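Local coordinates for thiosulfate sulfurtransferase (Pseudomonas aeruginosa, PDB 1YT8), which probably transfers a sulfur atom from thiosulfate to cyanide, as a chain built of several rhodanese-like domains, at residues D33-A38 with R110-P115. Numbering follows the deposited sequence.
Sequences DPFAQA and RDVNVP
A backbone hydrogen bond joins residues 33-38 to 110-115: Asp111 N gives its hydrogen to Ala36 O over a short 2.6 Å, the donor tilted 20° from the carbonyl plane. The same oxygen lies over one face of the Arg110 guanidinium, 3.8 Å from NH1 and offset toward the rim. Arg110 starts with CG lodged between the two main-chain branches and bends at chi3, which brings the guanidinium back alongside Gln37, running in the same direction as the Gln37 side chain. Their flat groups are turned 52° apart, with the Gln37 amide at the guanidinium edge. In the plane of that group a water bridges the segments, accepting from Arg110 NH1 at 2.9 Å and donating to Gln37 O. On the buried side the contact turns apolar. Val112 CG1 sits at the edge of the Phe35 ring, 4.1 Å from CE2, and 4.3 Å from Ala36 CB; Phe35 reaches it with CG anti to the backbone N (chi1 162°). A type I beta turn from Phe35 to Ala38 shares Phe35 with helix 32-35, which follows strand 25-28 in the parallel sheet of the first rhodanese-like unit, with its 1-5-4-2-3 strand order. Residues 110-113 lead into helix 114-127, so the contact ties this turn to the connection running on toward the next sheet. Asp111 OD1 accepts from Val112 N at 2.7 Å, on the anti side but out of the carboxylate plane, and also forms a salt bridge with Lys117. Tyr490 OH bonds both Asp111 OD2 and Arg110 NH2, linking the two side chains. Further out, His39 stacks on Phe35 and hydrogen-bonds Asp111 O, while Trp510 of helix 501-512 packs against Arg110 and Asp111.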
ATOM      1  N   ASP A  33     -11.271   6.058  -4.636  1.00 15.64           N
ATOM      2  CA  ASP A  33     -11.685   6.081  -6.034  1.00 16.93           C
ATOM      3  C   ASP A  33     -11.493   7.454  -6.685  1.00 15.60           C
ATOM      4  O   ASP A  33     -10.969   7.543  -7.792  1.00 15.31           O
ATOM      5  CB  ASP A  33     -13.128   5.599  -6.203  1.00 18.30           C
ATOM      6  CG  ASP A  33     -13.437   5.227  -7.643  1.00 21.61           C
ATOM      7  OD1 ASP A  33     -12.651   4.457  -8.238  1.00 21.84           O
ATOM      8  OD2 ASP A  33     -14.455   5.700  -8.182  1.00 26.86           O
ATOM      9  N   PRO A  34     -11.928   8.541  -6.025  1.00 14.80           N
ATOM     10  CA  PRO A  34     -11.703   9.829  -6.693  1.00 15.36           C
ATOM     11  C   PRO A  34     -10.204  10.162  -6.780  1.00 14.48           C
ATOM     12  O   PRO A  34      -9.751  10.766  -7.749  1.00 12.34           O
ATOM     13  CB  PRO A  34     -12.506  10.821  -5.842  1.00 15.72           C
ATOM     14  CG  PRO A  34     -12.723  10.109  -4.532  1.00 19.03           C
ATOM     15  CD  PRO A  34     -12.900   8.675  -4.927  1.00 15.83           C
ATOM     16  N   PHE A  35      -9.441   9.751  -5.770  1.00 13.31           N
ATOM     17  CA  PHE A  35      -7.991   9.963  -5.757  1.00 13.05           C
ATOM     18  C   PHE A  35      -7.402   9.294  -6.997  1.00 11.88           C
ATOM     19  O   PHE A  35      -6.596   9.880  -7.714  1.00 12.86           O
ATOM     20  CB  PHE A  35      -7.380   9.319  -4.502  1.00 13.07           C
ATOM     21  CG  PHE A  35      -5.886   9.103  -4.578  1.00 14.40           C
ATOM     22  CD1 PHE A  35      -5.000  10.166  -4.430  1.00 16.10           C
ATOM     23  CD2 PHE A  35      -5.367   7.822  -4.768  1.00 13.95           C
ATOM     24  CE1 PHE A  35      -3.613   9.956  -4.464  1.00 16.51           C
ATOM     25  CE2 PHE A  35      -3.989   7.602  -4.804  1.00 16.66           C
ATOM     26  CZ  PHE A  35      -3.110   8.672  -4.651  1.00 16.40           C
ATOM     27  N   ALA A  36      -7.832   8.064  -7.248  1.00 12.63           N
ATOM     28  CA  ALA A  36      -7.341   7.287  -8.378  1.00 12.16           C
ATOM     29  C   ALA A  36      -7.660   7.862  -9.758  1.00 13.03           C
ATOM     30  O   ALA A  36      -7.111   7.402 -10.756  1.00 11.20           O
ATOM     31  CB  ALA A  36      -7.856   5.860  -8.278  1.00 13.81           C
ATOM     32  N   GLN A  37      -8.538   8.859  -9.829  1.00 14.53           N
ATOM     33  CA  GLN A  37      -8.870   9.455 -11.124  1.00 15.19           C
ATOM     34  C   GLN A  37      -7.901  10.566 -11.516  1.00 14.62           C
ATOM     35  O   GLN A  37      -7.695  10.824 -12.703  1.00 15.22           O
ATOM     36  CB  GLN A  37     -10.304  10.000 -11.120  1.00 16.95           C
ATOM     37  CG  GLN A  37     -11.336   8.979 -10.662  1.00 18.31           C
ATOM     38  CD  GLN A  37     -11.164   7.624 -11.337  1.00 18.99           C
ATOM     39  OE1 GLN A  37     -11.230   6.577 -10.684  1.00 21.44           O
ATOM     40  NE2 GLN A  37     -10.950   7.637 -12.647  1.00 16.49           N
ATOM     41  N   ALA A  38      -7.302  11.219 -10.522  1.00 14.30           N
ATOM     42  CA  ALA A  38      -6.355  12.300 -10.781  1.00 15.56           C
ATOM     43  C   ALA A  38      -5.683  12.815  -9.510  1.00 13.73           C
ATOM     44  O   ALA A  38      -6.351  13.193  -8.548  1.00 14.29           O
ATOM     45  CB  ALA A  38      -7.061  13.453 -11.494  1.00 16.73           C
ATOM     46  N   ARG A 110      -3.375   9.181 -12.876  1.00 12.33           N
ATOM     47  CA  ARG A 110      -4.502   8.395 -12.395  1.00 14.17           C
ATOM     48  C   ARG A 110      -3.921   7.115 -11.806  1.00 13.98           C
ATOM     49  O   ARG A 110      -2.701   6.914 -11.831  1.00 11.48           O
ATOM     50  CB  ARG A 110      -5.490   8.062 -13.518  1.00 14.63           C
ATOM     51  CG  ARG A 110      -4.890   7.328 -14.693  1.00 18.06           C
ATOM     52  CD  ARG A 110      -5.978   6.731 -15.584  1.00 22.79           C
ATOM     53  NE  ARG A 110      -6.663   5.616 -14.932  1.00 25.17           N
ATOM     54  CZ  ARG A 110      -7.838   5.702 -14.316  1.00 28.18           C
ATOM     55  NH1 ARG A 110      -8.490   6.858 -14.260  1.00 28.44           N
ATOM     56  NH2 ARG A 110      -8.362   4.624 -13.746  1.00 29.17           N
ATOM     57  N   ASP A 111      -4.801   6.269 -11.276  1.00 13.63           N
ATOM     58  CA  ASP A 111      -4.444   4.995 -10.650  1.00 13.99           C
ATOM     59  C   ASP A 111      -3.764   5.185  -9.294  1.00 12.64           C
ATOM     60  O   ASP A 111      -3.785   6.283  -8.734  1.00 15.03           O
ATOM     61  CB  ASP A 111      -3.553   4.159 -11.581  1.00 13.12           C
ATOM     62  CG  ASP A 111      -3.848   2.671 -11.480  1.00 14.34           C
ATOM     63  OD1 ASP A 111      -3.381   2.020 -10.522  1.00 12.70           O
ATOM     64  OD2 ASP A 111      -4.572   2.152 -12.353  1.00 14.70           O
ATOM     65  N   VAL A 112      -3.177   4.112  -8.764  1.00 12.16           N
ATOM     66  CA  VAL A 112      -2.512   4.163  -7.459  1.00 12.99           C
ATOM     67  C   VAL A 112      -1.051   3.700  -7.517  1.00 11.02           C
ATOM     68  O   VAL A 112      -0.649   3.022  -8.463  1.00 15.08           O
ATOM     69  CB  VAL A 112      -3.267   3.293  -6.422  1.00 13.52           C
ATOM     70  CG1 VAL A 112      -4.694   3.792  -6.262  1.00 13.21           C
ATOM     71  CG2 VAL A 112      -3.266   1.827  -6.866  1.00 11.24           C
ATOM     72  N   ASN A 113      -0.276   4.072  -6.497  1.00 11.87           N
ATOM     73  CA  ASN A 113       1.147   3.717  -6.390  1.00 11.38           C
ATOM     74  C   ASN A 113       1.873   4.104  -7.681  1.00 10.99           C
ATOM     75  O   ASN A 113       2.710   3.356  -8.197  1.00 10.05           O
ATOM     76  CB  ASN A 113       1.302   2.212  -6.135  1.00 13.03           C
ATOM     77  CG  ASN A 113       0.396   1.708  -5.017  1.00 12.14           C
ATOM     78  OD1 ASN A 113      -0.320   0.722  -5.191  1.00 12.01           O
ATOM     79  ND2 ASN A 113       0.426   2.377  -3.864  1.00  8.34           N
ATOM     80  N   VAL A 114       1.560   5.297  -8.175  1.00 11.05           N
ATOM     81  CA  VAL A 114       2.123   5.791  -9.426  1.00 11.73           C
ATOM     82  C   VAL A 114       3.646   5.930  -9.468  1.00 11.81           C
ATOM     83  O   VAL A 114       4.271   5.534 -10.453  1.00 12.04           O
ATOM     84  CB  VAL A 114       1.443   7.119  -9.824  1.00 10.99           C
ATOM     85  CG1 VAL A 114       1.973   7.609 -11.167  1.00 10.66           C
ATOM     86  CG2 VAL A 114      -0.067   6.897  -9.914  1.00 10.76           C
ATOM     87  N   PRO A 115       4.264   6.490  -8.415  1.00 10.71           N
ATOM     88  CA  PRO A 115       5.726   6.605  -8.475  1.00 10.93           C
ATOM     89  C   PRO A 115       6.375   5.236  -8.694  1.00 11.62           C
ATOM     90  O   PRO A 115       7.278   5.083  -9.524  1.00 11.04           O
ATOM     91  CB  PRO A 115       6.079   7.202  -7.116  1.00 12.11           C
ATOM     92  CG  PRO A 115       4.889   8.075  -6.822  1.00 12.80           C
ATOM     93  CD  PRO A 115       3.728   7.179  -7.227  1.00 10.01           C
TER
HETATM   94  O   HOH W   1      -8.394   9.577 -15.171  1.00 23.48           O